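2-oxoglutarate carboxylase small subunit (Hydrogenobacter thermophilus, PDB 7KCT) binds ADP, bicarbonate and magnesium as a biotin carboxylase-type subunit with an ATP-grasp domain. Local coordinates at residues V38-E43 / E72-L77. Residues are numbered along the deposited sequence; the frame is centred on the assembly and turned at random.
Sequences VAIYNE and ERIVDL
Ile-40 meets Ile-74 and Leu-77 through apolar contacts, one with each of its branches. Its CG2 lies 3.5 Å from CD2 of Leu-77, the closest approach between segments 38-43 and 72-77, and these two side chains run past each other in opposite directions. CD1 of Ile-40 reaches CD1 of Ile-74 at 4.0 Å and CG1 of Ile-74 at 4.1 Å, the two side chains crossing at roughly a right angle. With chi1 of 57°, Ile-40 places CG1 between its own N and carbonyl carbon, which sends the ethyl branch to Ile-74 and leaves CG2 for Leu-77.

The CA atoms of Ile-40 and Ile-74 are 8.4 Å apart, and no hydrogen bond joins the segments: side chains alone span the gap. This is helix-on-sheet packing in the Rossmann-like, biotin carboxylase-type N-terminal domain, where helix 71-81 packs on one face of a five-stranded parallel sheet, over strands 36-41 and 13-16. Leu-15 of the adjacent strand 13-16 touches Val-38, Ile-74 and Leu-77, continuing the apolar layer.

On the helix, NH1 of Arg-73 forms a salt bridge with OD2 of Asp-66. On the strand, O of Ile-40 is hydrogen-bonded to NE2 of His-50.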
loop_
_atom_site.group_PDB
_atom_site.type_symbol
_atom_site.label_atom_id
_atom_site.label_comp_id
_atom_site.label_asym_id
_atom_site.label_seq_id
_atom_site.Cartn_x
_atom_site.Cartn_y
_atom_site.Cartn_z
ATOM N N VAL A 38 -7.212 -9.428 21.454
ATOM C CA VAL A 38 -8.527 -9.896 21.860
ATOM C C VAL A 38 -9.543 -9.085 21.095
ATOM O O VAL A 38 -9.506 -7.847 21.148
ATOM C CB VAL A 38 -8.792 -9.702 23.368
ATOM C CG1 VAL A 38 -10.140 -10.268 23.752
ATOM C CG2 VAL A 38 -7.702 -10.343 24.242
ATOM N N ALA A 39 -10.452 -9.762 20.400
ATOM C CA ALA A 39 -11.545 -9.074 19.720
ATOM C C ALA A 39 -12.880 -9.320 20.415
ATOM O O ALA A 39 -13.065 -10.303 21.146
ATOM C CB ALA A 39 -11.602 -9.514 18.249
ATOM N N ILE A 40 -13.826 -8.402 20.190
ATOM C CA ILE A 40 -15.200 -8.594 20.662
ATOM C C ILE A 40 -16.118 -8.451 19.463
ATOM O O ILE A 40 -15.788 -7.754 18.499
ATOM C CB ILE A 40 -15.609 -7.599 21.782
ATOM C CG1 ILE A 40 -15.438 -6.139 21.339
ATOM C CG2 ILE A 40 -14.822 -7.864 23.061
ATOM C CD1 ILE A 40 -15.974 -5.087 22.332
ATOM N N TYR A 41 -17.279 -9.113 19.511
ATOM C CA TYR A 41 -18.167 -9.020 18.376
ATOM C C TYR A 41 -19.581 -9.395 18.762
ATOM O O TYR A 41 -19.820 -10.054 19.776
ATOM C CB TYR A 41 -17.710 -9.904 17.188
ATOM C CG TYR A 41 -17.703 -11.382 17.461
ATOM C CD1 TYR A 41 -16.695 -11.962 18.213
ATOM C CD2 TYR A 41 -18.688 -12.217 16.929
ATOM C CE1 TYR A 41 -16.689 -13.311 18.483
ATOM C CE2 TYR A 41 -18.680 -13.581 17.182
ATOM C CZ TYR A 41 -17.695 -14.101 17.976
ATOM O OH TYR A 41 -17.646 -15.424 18.213
ATOM N N ASN A 42 -20.507 -8.965 17.918
ATOM C CA ASN A 42 -21.904 -9.373 18.049
ATOM C C ASN A 42 -22.172 -10.592 17.186
ATOM O O ASN A 42 -21.568 -10.775 16.121
ATOM C CB ASN A 42 -22.825 -8.218 17.642
ATOM C CG ASN A 42 -24.291 -8.484 17.964
ATOM O OD1 ASN A 42 -24.997 -9.112 17.172
ATOM N ND2 ASN A 42 -24.724 -8.065 19.147
ATOM N N GLU A 43 -23.104 -11.431 17.658
ATOM C CA GLU A 43 -23.514 -12.618 16.911
ATOM C C GLU A 43 -23.831 -12.299 15.441
ATOM O O GLU A 43 -23.673 -13.157 14.576
ATOM C CB GLU A 43 -24.728 -13.288 17.606
ATOM N N GLU A 72 -18.909 -1.766 31.453
ATOM C CA GLU A 72 -18.623 -2.724 32.521
ATOM C C GLU A 72 -18.264 -4.106 31.961
ATOM O O GLU A 72 -17.330 -4.759 32.456
ATOM C CB GLU A 72 -19.810 -2.823 33.484
ATOM N N ARG A 73 -19.021 -4.581 30.962
ATOM C CA ARG A 73 -18.781 -5.908 30.422
ATOM C C ARG A 73 -17.438 -5.996 29.698
ATOM O O ARG A 73 -16.748 -7.016 29.806
ATOM C CB ARG A 73 -19.920 -6.322 29.492
ATOM C CG ARG A 73 -19.904 -7.804 29.228
ATOM C CD ARG A 73 -20.812 -8.223 28.062
ATOM N NE ARG A 73 -22.239 -8.126 28.383
ATOM C CZ ARG A 73 -23.063 -7.211 27.877
ATOM N NH1 ARG A 73 -22.601 -6.316 27.017
ATOM N NH2 ARG A 73 -24.351 -7.198 28.210
ATOM N N ILE A 74 -17.032 -4.933 28.994
ATOM C CA ILE A 74 -15.767 -4.940 28.250
ATOM C C ILE A 74 -14.573 -4.923 29.197
ATOM O O ILE A 74 -13.588 -5.639 28.993
ATOM C CB ILE A 74 -15.752 -3.737 27.295
ATOM C CG1 ILE A 74 -16.819 -3.946 26.228
ATOM C CG2 ILE A 74 -14.417 -3.567 26.612
ATOM C CD1 ILE A 74 -17.092 -2.736 25.325
ATOM N N VAL A 75 -14.638 -4.097 30.243
ATOM C CA VAL A 75 -13.551 -4.037 31.207
ATOM C C VAL A 75 -13.450 -5.332 31.993
ATOM O O VAL A 75 -12.344 -5.828 32.263
ATOM C CB VAL A 75 -13.742 -2.827 32.136
ATOM C CG1 VAL A 75 -12.798 -2.946 33.304
ATOM C CG2 VAL A 75 -13.490 -1.584 31.371
ATOM N N ASP A 76 -14.590 -5.894 32.378
ATOM C CA ASP A 76 -14.608 -7.194 33.030
ATOM C C ASP A 76 -13.977 -8.264 32.142
ATOM O O ASP A 76 -13.269 -9.145 32.638
ATOM C CB ASP A 76 -16.036 -7.613 33.361
ATOM C CG ASP A 76 -16.568 -6.988 34.654
ATOM O OD1 ASP A 76 -15.796 -6.304 35.370
ATOM O OD2 ASP A 76 -17.773 -7.182 34.944
ATOM N N LEU A 77 -14.289 -8.255 30.846
ATOM C CA LEU A 77 -13.707 -9.276 29.958
ATOM C C LEU A 77 -12.202 -9.133 29.888
ATOM O O LEU A 77 -11.474 -10.129 29.904
ATOM C CB LEU A 77 -14.286 -9.197 28.545
ATOM C CG LEU A 77 -13.713 -10.082 27.441
ATOM C CD1 LEU A 77 -14.067 -11.535 27.724
ATOM C CD2 LEU A 77 -14.289 -9.607 26.100
#